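Local coordinates for protein V-type ATP synthase alpha chain (Nanoarchaeum equitans Kin4-M, PDB 5BN3) that is the A subunit of an archaeal V/A-type ATP synthase head, a P-loop nucleotide-binding protein modelled here with adenosine-5'-diphosphate and magnesium, at residues L395-D405 with A416-Q426; L194-T202 with Q426-F434. One frame throughout, in Å; residues are numbered along the deposited sequence.

Interaction 1 (L395-D405 with A416-Q426)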
# COMPACT_ATOMS: atom_id res chain seq x y z
N LEU A 395 9.57 20.68 -2.36
CA LEU A 395 11.03 20.55 -2.39
C LEU A 395 11.63 20.84 -3.76
O LEU A 395 12.81 21.16 -3.88
CB LEU A 395 11.46 19.15 -1.91
CG LEU A 395 11.20 18.87 -0.43
CD1 LEU A 395 11.87 17.57 0.00
CD2 LEU A 395 11.67 20.03 0.41
N ARG A 396 10.82 20.75 -4.81
CA ARG A 396 11.30 21.06 -6.15
C ARG A 396 11.04 22.53 -6.51
O ARG A 396 11.33 22.96 -7.63
CB ARG A 396 10.69 20.11 -7.19
CG ARG A 396 11.03 18.65 -6.92
CD ARG A 396 10.99 17.82 -8.19
NE ARG A 396 9.72 17.94 -8.90
CZ ARG A 396 8.63 17.23 -8.60
NH1 ARG A 396 8.66 16.36 -7.60
NH2 ARG A 396 7.52 17.40 -9.30
N LEU A 397 10.53 23.29 -5.55
CA LEU A 397 10.24 24.70 -5.77
C LEU A 397 11.05 25.65 -4.88
O LEU A 397 11.33 26.78 -5.26
CB LEU A 397 8.74 24.97 -5.57
CG LEU A 397 7.76 24.30 -6.54
CD1 LEU A 397 6.32 24.50 -6.09
CD2 LEU A 397 7.95 24.85 -7.95
N VAL A 398 11.44 25.17 -3.69
CA VAL A 398 12.10 26.04 -2.71
C VAL A 398 13.62 25.90 -2.69
O VAL A 398 14.17 24.98 -3.30
CB VAL A 398 11.53 25.83 -1.29
CG1 VAL A 398 10.04 26.11 -1.27
CG2 VAL A 398 11.81 24.41 -0.80
N GLY A 399 14.29 26.80 -1.99
CA GLY A 399 15.74 26.84 -1.98
C GLY A 399 16.39 26.13 -0.80
O GLY A 399 17.61 25.97 -0.76
N ALA A 400 15.57 25.72 0.17
CA ALA A 400 16.08 24.98 1.32
C ALA A 400 15.03 24.09 1.97
O ALA A 400 13.84 24.39 1.93
CB ALA A 400 16.65 25.93 2.36
N LEU A 401 15.51 23.01 2.58
CA LEU A 401 14.67 22.14 3.39
C LEU A 401 15.06 22.27 4.85
O LEU A 401 16.18 21.92 5.24
CB LEU A 401 14.82 20.68 2.95
CG LEU A 401 14.25 19.59 3.88
CD1 LEU A 401 12.77 19.81 4.09
CD2 LEU A 401 14.51 18.19 3.33
N TRP A 402 14.15 22.79 5.67
CA TRP A 402 14.35 22.83 7.11
C TRP A 402 13.49 21.73 7.75
O TRP A 402 12.40 22.00 8.25
CB TRP A 402 14.00 24.21 7.67
CG TRP A 402 14.94 25.29 7.19
CD1 TRP A 402 16.20 25.12 6.69
CD2 TRP A 402 14.69 26.71 7.14
NE1 TRP A 402 16.75 26.34 6.35
CE2 TRP A 402 15.84 27.32 6.61
CE3 TRP A 402 13.60 27.51 7.50
CZ2 TRP A 402 15.94 28.71 6.44
CZ3 TRP A 402 13.70 28.89 7.32
CH2 TRP A 402 14.86 29.47 6.80
N ALA A 403 14.00 20.50 7.71
CA ALA A 403 13.22 19.33 8.11
C ALA A 403 13.16 19.13 9.61
O ALA A 403 14.20 19.07 10.28
CB ALA A 403 13.76 18.08 7.44
N LEU A 404 11.95 19.00 10.15
CA LEU A 404 11.78 18.76 11.57
C LEU A 404 11.67 17.27 11.87
O LEU A 404 11.08 16.51 11.09
CB LEU A 404 10.57 19.53 12.11
CG LEU A 404 10.72 21.05 11.98
CD1 LEU A 404 9.50 21.77 12.53
CD2 LEU A 404 11.97 21.52 12.71
N ASP A 405 12.24 16.84 12.99
CA ASP A 405 12.43 15.42 13.26
C ASP A 405 11.73 14.95 14.53
O ASP A 405 11.92 15.52 15.61
CB ASP A 405 13.93 15.12 13.32
CG ASP A 405 14.22 13.65 13.36
OD1 ASP A 405 14.17 12.99 12.30
OD2 ASP A 405 14.53 13.14 14.46
N ALA A 416 13.87 21.14 16.39
CA ALA A 416 14.10 19.74 16.03
C ALA A 416 14.55 19.56 14.59
O ALA A 416 14.05 18.69 13.88
CB ALA A 416 12.85 18.93 16.30
N ILE A 417 15.50 20.38 14.15
CA ILE A 417 16.02 20.30 12.79
C ILE A 417 16.90 19.07 12.59
O ILE A 417 17.89 18.88 13.30
CB ILE A 417 16.85 21.56 12.44
CG1 ILE A 417 15.96 22.81 12.41
CG2 ILE A 417 17.55 21.39 11.11
CD1 ILE A 417 15.03 22.87 11.21
N ASN A 418 16.52 18.22 11.63
CA ASN A 418 17.35 17.09 11.23
C ASN A 418 18.55 17.59 10.43
O ASN A 418 18.42 17.92 9.25
CB ASN A 418 16.52 16.10 10.40
CG ASN A 418 17.26 14.81 10.08
OD1 ASN A 418 18.45 14.81 9.76
ND2 ASN A 418 16.55 13.69 10.17
N TYR A 419 19.71 17.64 11.07
CA TYR A 419 20.91 18.22 10.47
C TYR A 419 21.60 17.32 9.44
O TYR A 419 22.63 17.69 8.87
CB TYR A 419 21.91 18.63 11.56
CG TYR A 419 22.08 17.61 12.66
CD1 TYR A 419 22.85 16.47 12.47
CD2 TYR A 419 21.47 17.78 13.89
CE1 TYR A 419 23.01 15.54 13.47
CE2 TYR A 419 21.62 16.86 14.90
CZ TYR A 419 22.40 15.74 14.68
OH TYR A 419 22.56 14.81 15.67
N LEU A 420 21.04 16.13 9.21
CA LEU A 420 21.57 15.23 8.20
C LEU A 420 20.72 15.25 6.93
O LEU A 420 21.23 15.06 5.83
CB LEU A 420 21.65 13.80 8.75
CG LEU A 420 22.58 13.57 9.94
CD1 LEU A 420 22.67 12.10 10.29
CD2 LEU A 420 23.96 14.12 9.63
N ILE A 421 19.43 15.50 7.11
CA ILE A 421 18.47 15.48 6.02
C ILE A 421 18.20 16.89 5.47
O ILE A 421 18.01 17.08 4.26
CB ILE A 421 17.15 14.82 6.49
CG1 ILE A 421 17.36 13.32 6.70
CG2 ILE A 421 16.03 15.06 5.50
CD1 ILE A 421 17.85 12.59 5.47
N SER A 422 18.21 17.89 6.35
CA SER A 422 18.02 19.28 5.93
C SER A 422 19.13 19.74 4.99
O SER A 422 20.23 19.18 5.00
CB SER A 422 17.94 20.20 7.15
OG SER A 422 16.85 19.86 7.98
N TYR A 423 18.83 20.75 4.18
CA TYR A 423 19.80 21.30 3.24
C TYR A 423 19.46 22.74 2.87
O TYR A 423 18.33 23.18 3.03
CB TYR A 423 19.87 20.45 1.96
CG TYR A 423 18.59 20.38 1.16
CD1 TYR A 423 18.20 21.43 0.33
CD2 TYR A 423 17.78 19.26 1.20
CE1 TYR A 423 17.04 21.37 -0.41
CE2 TYR A 423 16.62 19.18 0.46
CZ TYR A 423 16.26 20.24 -0.34
OH TYR A 423 15.11 20.18 -1.08
N THR A 424 20.46 23.46 2.37
CA THR A 424 20.23 24.72 1.68
C THR A 424 20.96 24.68 0.34
O THR A 424 22.07 24.15 0.25
CB THR A 424 20.67 25.94 2.51
OG1 THR A 424 20.45 27.14 1.75
CG2 THR A 424 22.15 25.85 2.89
N LYS A 425 20.33 25.20 -0.70
CA LYS A 425 20.95 25.26 -2.01
C LYS A 425 21.53 26.65 -2.26
O LYS A 425 21.96 26.97 -3.36
CB LYS A 425 19.94 24.91 -3.11
CG LYS A 425 19.38 23.50 -3.04
CD LYS A 425 18.38 23.25 -4.16
CE LYS A 425 19.02 23.40 -5.53
NZ LYS A 425 20.04 22.34 -5.80
N GLN A 426 21.53 27.48 -1.21
CA GLN A 426 21.91 28.88 -1.35
C GLN A 426 23.13 29.28 -0.53
O GLN A 426 23.40 30.47 -0.37
CB GLN A 426 20.70 29.78 -1.03
CG GLN A 426 19.54 29.59 -2.00
CD GLN A 426 18.31 30.41 -1.65
OE1 GLN A 426 18.32 31.20 -0.70
NE2 GLN A 426 17.24 30.23 -2.42
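Leu401 and Tyr423 face each other as a hydrogen-bonded pair in a short antiparallel ribbon, strands 400-401 and 423-424, inside the P-loop nucleotide-binding domain. Leu401 N donates to Tyr423 O and Tyr423 N returns a bond to Leu401 O. The two side chains run roughly perpendicular to each other on one face of the ribbon. The Tyr423 ring turns over its cross-strand partner Leu401 because CG lies between the backbone N and the carbonyl carbon (chi1 63°), and Leu401 CB sits above the ring face, 3.7 Å from the centroid, as a CH-pi contact. On the other face the non-hydrogen-bonded pair brings Ala400 CB to 4.0 Å from Thr424 CB. Lys425 N closes this end, donating almost straight to Gly399 O (2.8 Å).

Beyond Leu401 the backbone ladder becomes irregular: a serine hydroxyl takes one place in it, Ser422 OG accepting from Ala403 N (2.9 Å) while donating to Asn418 O, and backbone bonds such as Asn418 N to Ala403 O resume. Asn418 OD1 accepts from Leu420 N, an Asx turn, and also from Ile421 N; two bonds on one oxygen limit the rotation of the amide. Ile417 CD1 lies 3.7 Å from Leu404 CD2 and also reaches Trp402 CB.

Trp402 NE1 is bonded to Phe211 O, and backbone bonds from Ala400 and Trp402 to Ala220 set the ribbon beside strand 218-222. Asp405, the N-cap of the following helix, forms a salt bridge with Lys407; Asn418 ND2 meets Asp405 OD1 at 3.3 Å from above the carboxylate plane, with the Asn418 amide and the carboxylate planes 86° apart.

Interaction 2 (L194-T202 with Q426-F434); sequences LDYNYPFIT and QWEFVKKYF
The first turns of helix 427-437, which leads into the C-terminal helical region, pack against an irregular loop that runs from strand 192-193 to helix 205-210. No clear hydrogen bond crosses between 194-202 and 426-434; the evidence for the contact is a row of aromatic and apolar approaches burying 530 Å² in all.

Two edge-to-face (T-shaped) pairs carry much of it, and their roles are exchanged. In the first the loop supplies the edge: Tyr196 CD2 comes down over a face of Phe429, 3.6 Å from Phe429 CD2, with the planes at 70°. The other face of Phe429 is covered by Glu428 CG from its own helix. In the second the helix supplies the edge, Tyr433 CE1 lying 3.3 Å from Tyr198 CZ. Tyr433 CG stands anti to the backbone N (chi1 175°), which carries the ring out from the helix to the loop.

Pro199 packs beside the second pair. Its CG lies over the Tyr433 face, 3.9 Å from the centroid, making a CH-pi contact. Its CB meets Val430 CB at 3.8 Å and reaches Phe434 CE2 more loosely, while Ile201 CD1 approaches Phe434 CZ.

Gln426, just before the helix, has an extended chain that brings its amide over one face of the Tyr196 ring, offset toward the CE2 side, the planes 37° apart. Its OE1 is held by Ala214 N, and Asp167 of the NEQ263 chain packs on the same glutamine, so this end borders a neighbouring subunit. Gln426 NE2 comes within 3.5 Å of Tyr196 CE2.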
# COMPACT_ATOMS: atom_id res chain seq x y z
N LEU A 194 16.89 39.89 -9.51
CA LEU A 194 18.28 40.16 -9.18
C LEU A 194 18.93 38.91 -8.59
O LEU A 194 18.24 38.00 -8.13
CB LEU A 194 18.40 41.32 -8.19
CG LEU A 194 17.92 42.70 -8.66
CD1 LEU A 194 18.14 43.75 -7.57
CD2 LEU A 194 18.62 43.10 -9.93
N ASP A 195 20.26 38.88 -8.60
CA ASP A 195 20.99 37.78 -7.98
C ASP A 195 20.87 37.87 -6.47
O ASP A 195 20.66 38.96 -5.92
CB ASP A 195 22.47 37.83 -8.38
CG ASP A 195 22.68 37.54 -9.85
OD1 ASP A 195 21.79 36.92 -10.48
OD2 ASP A 195 23.75 37.92 -10.38
N TYR A 196 21.00 36.73 -5.80
CA TYR A 196 21.10 36.73 -4.35
C TYR A 196 22.34 37.51 -3.95
O TYR A 196 23.28 37.64 -4.74
CB TYR A 196 21.13 35.31 -3.81
CG TYR A 196 19.82 34.58 -3.99
CD1 TYR A 196 18.62 35.22 -3.73
CD2 TYR A 196 19.78 33.27 -4.44
CE1 TYR A 196 17.41 34.57 -3.89
CE2 TYR A 196 18.58 32.61 -4.61
CZ TYR A 196 17.40 33.27 -4.33
OH TYR A 196 16.20 32.62 -4.49
N ASN A 197 22.35 38.02 -2.73
CA ASN A 197 23.26 39.08 -2.36
C ASN A 197 23.71 38.93 -0.92
O ASN A 197 24.87 39.13 -0.58
CB ASN A 197 22.52 40.41 -2.53
CG ASN A 197 23.39 41.61 -2.25
OD1 ASN A 197 24.62 41.54 -2.34
ND2 ASN A 197 22.76 42.73 -1.91
N TYR A 198 22.75 38.56 -0.08
CA TYR A 198 22.86 38.75 1.35
C TYR A 198 22.05 37.67 2.06
O TYR A 198 20.94 37.34 1.63
CB TYR A 198 22.29 40.12 1.67
CG TYR A 198 22.76 40.74 2.96
CD1 TYR A 198 23.92 41.51 3.00
CD2 TYR A 198 22.04 40.58 4.13
CE1 TYR A 198 24.34 42.09 4.17
CE2 TYR A 198 22.46 41.15 5.31
CZ TYR A 198 23.61 41.91 5.33
OH TYR A 198 24.03 42.48 6.50
N PRO A 199 22.60 37.11 3.15
CA PRO A 199 21.89 36.04 3.85
C PRO A 199 20.63 36.54 4.54
O PRO A 199 20.55 37.70 4.93
CB PRO A 199 22.91 35.57 4.89
CG PRO A 199 23.80 36.76 5.11
CD PRO A 199 23.89 37.44 3.77
N PHE A 200 19.64 35.65 4.68
CA PHE A 200 18.45 35.94 5.46
C PHE A 200 18.73 35.57 6.91
O PHE A 200 18.73 34.39 7.27
CB PHE A 200 17.26 35.14 4.91
CG PHE A 200 15.98 35.33 5.68
CD1 PHE A 200 15.36 36.57 5.72
CD2 PHE A 200 15.38 34.26 6.33
CE1 PHE A 200 14.18 36.74 6.41
CE2 PHE A 200 14.20 34.42 7.02
CZ PHE A 200 13.59 35.67 7.07
N ILE A 201 18.99 36.57 7.75
CA ILE A 201 19.32 36.33 9.15
C ILE A 201 18.05 36.23 10.00
O ILE A 201 17.30 37.19 10.12
CB ILE A 201 20.24 37.44 9.72
CG1 ILE A 201 21.48 37.60 8.84
CG2 ILE A 201 20.63 37.11 11.15
CD1 ILE A 201 22.36 36.37 8.77
N THR A 202 17.84 35.06 10.60
CA THR A 202 16.61 34.76 11.32
C THR A 202 16.70 35.05 12.81
O THR A 202 15.69 35.37 13.45
CB THR A 202 16.20 33.28 11.14
OG1 THR A 202 17.19 32.43 11.74
CG2 THR A 202 16.08 32.94 9.67
N GLN A 426 21.53 27.48 -1.21
CA GLN A 426 21.91 28.88 -1.35
C GLN A 426 23.13 29.28 -0.53
O GLN A 426 23.40 30.47 -0.37
CB GLN A 426 20.70 29.78 -1.03
CG GLN A 426 19.54 29.59 -2.00
CD GLN A 426 18.31 30.41 -1.65
OE1 GLN A 426 18.32 31.20 -0.70
NE2 GLN A 426 17.24 30.23 -2.42
N TRP A 427 23.88 28.31 -0.03
CA TRP A 427 25.09 28.61 0.72
C TRP A 427 26.13 29.35 -0.13
O TRP A 427 26.86 30.20 0.39
CB TRP A 427 25.72 27.34 1.30
CG TRP A 427 27.05 27.59 1.96
CD1 TRP A 427 28.28 27.20 1.51
CD2 TRP A 427 27.28 28.31 3.17
NE1 TRP A 427 29.26 27.62 2.38
CE2 TRP A 427 28.67 28.30 3.41
CE3 TRP A 427 26.44 28.96 4.09
CZ2 TRP A 427 29.24 28.92 4.52
CZ3 TRP A 427 27.01 29.57 5.19
CH2 TRP A 427 28.39 29.55 5.40
N GLU A 428 26.18 29.05 -1.42
CA GLU A 428 27.16 29.68 -2.31
C GLU A 428 26.94 31.19 -2.47
O GLU A 428 27.86 31.92 -2.82
CB GLU A 428 27.17 29.00 -3.69
CG GLU A 428 25.86 29.10 -4.47
CD GLU A 428 25.95 28.47 -5.85
OE1 GLU A 428 26.60 29.08 -6.73
OE2 GLU A 428 25.38 27.38 -6.05
N PHE A 429 25.72 31.65 -2.19
CA PHE A 429 25.38 33.06 -2.35
C PHE A 429 25.56 33.86 -1.06
O PHE A 429 25.59 35.10 -1.10
CB PHE A 429 23.94 33.21 -2.84
CG PHE A 429 23.65 32.49 -4.13
CD1 PHE A 429 24.16 32.95 -5.33
CD2 PHE A 429 22.84 31.37 -4.15
CE1 PHE A 429 23.89 32.30 -6.52
CE2 PHE A 429 22.56 30.70 -5.33
CZ PHE A 429 23.09 31.17 -6.52
N VAL A 430 25.69 33.17 0.07
CA VAL A 430 25.77 33.84 1.36
C VAL A 430 27.11 33.64 2.07
O VAL A 430 27.41 34.34 3.04
CB VAL A 430 24.62 33.40 2.30
CG1 VAL A 430 23.28 33.51 1.59
CG2 VAL A 430 24.84 31.98 2.79
N LYS A 431 27.89 32.68 1.59
CA LYS A 431 29.19 32.40 2.20
C LYS A 431 30.13 33.59 2.07
O LYS A 431 31.02 33.78 2.91
CB LYS A 431 29.83 31.14 1.59
CG LYS A 431 30.23 31.27 0.12
CD LYS A 431 31.03 30.05 -0.33
CE LYS A 431 31.30 30.06 -1.83
NZ LYS A 431 31.98 28.82 -2.28
N LYS A 432 29.93 34.38 1.03
CA LYS A 432 30.68 35.62 0.82
C LYS A 432 30.56 36.50 2.05
O LYS A 432 31.56 36.93 2.62
CB LYS A 432 30.12 36.38 -0.38
CG LYS A 432 29.44 35.53 -1.43
CD LYS A 432 28.41 36.36 -2.18
CE LYS A 432 27.84 35.62 -3.38
NZ LYS A 432 26.73 36.39 -4.02
N TYR A 433 29.32 36.75 2.45
CA TYR A 433 29.01 37.60 3.60
C TYR A 433 29.72 37.14 4.87
O TYR A 433 30.30 37.95 5.59
CB TYR A 433 27.50 37.64 3.84
CG TYR A 433 27.09 38.40 5.08
CD1 TYR A 433 26.86 39.76 5.03
CD2 TYR A 433 26.93 37.75 6.30
CE1 TYR A 433 26.48 40.46 6.16
CE2 TYR A 433 26.55 38.44 7.43
CZ TYR A 433 26.33 39.79 7.36
OH TYR A 433 25.96 40.49 8.48
N PHE A 434 29.65 35.84 5.14
CA PHE A 434 30.21 35.29 6.36
C PHE A 434 31.74 35.31 6.35
O PHE A 434 32.37 35.56 7.37
CB PHE A 434 29.69 33.87 6.61
CG PHE A 434 28.23 33.82 6.97
CD1 PHE A 434 27.79 34.26 8.21
CD2 PHE A 434 27.29 33.34 6.07
CE1 PHE A 434 26.45 34.22 8.55
CE2 PHE A 434 25.95 33.29 6.40
CZ PHE A 434 25.53 33.73 7.64

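The centres of interactions 1 and 2 lie about 16 Å apart, and Gln426 belongs to both. In sequence, interaction 1 falls between the two segments of interaction 2, up to that shared residue: 194-202 comes first, then 395-405 and 416-426, and the chain passes straight from strand 423-424 into helix 427-437. Interaction 1 is a buried, local pairing whose segments are separated by a short helix-containing span, whereas interaction 2 is partly buried and joins segments separated by 224 residues. The two contacts lie in succession where the chain passes from the nucleotide-binding domain to the C-terminal helices, and the NEQ263 chain borders both.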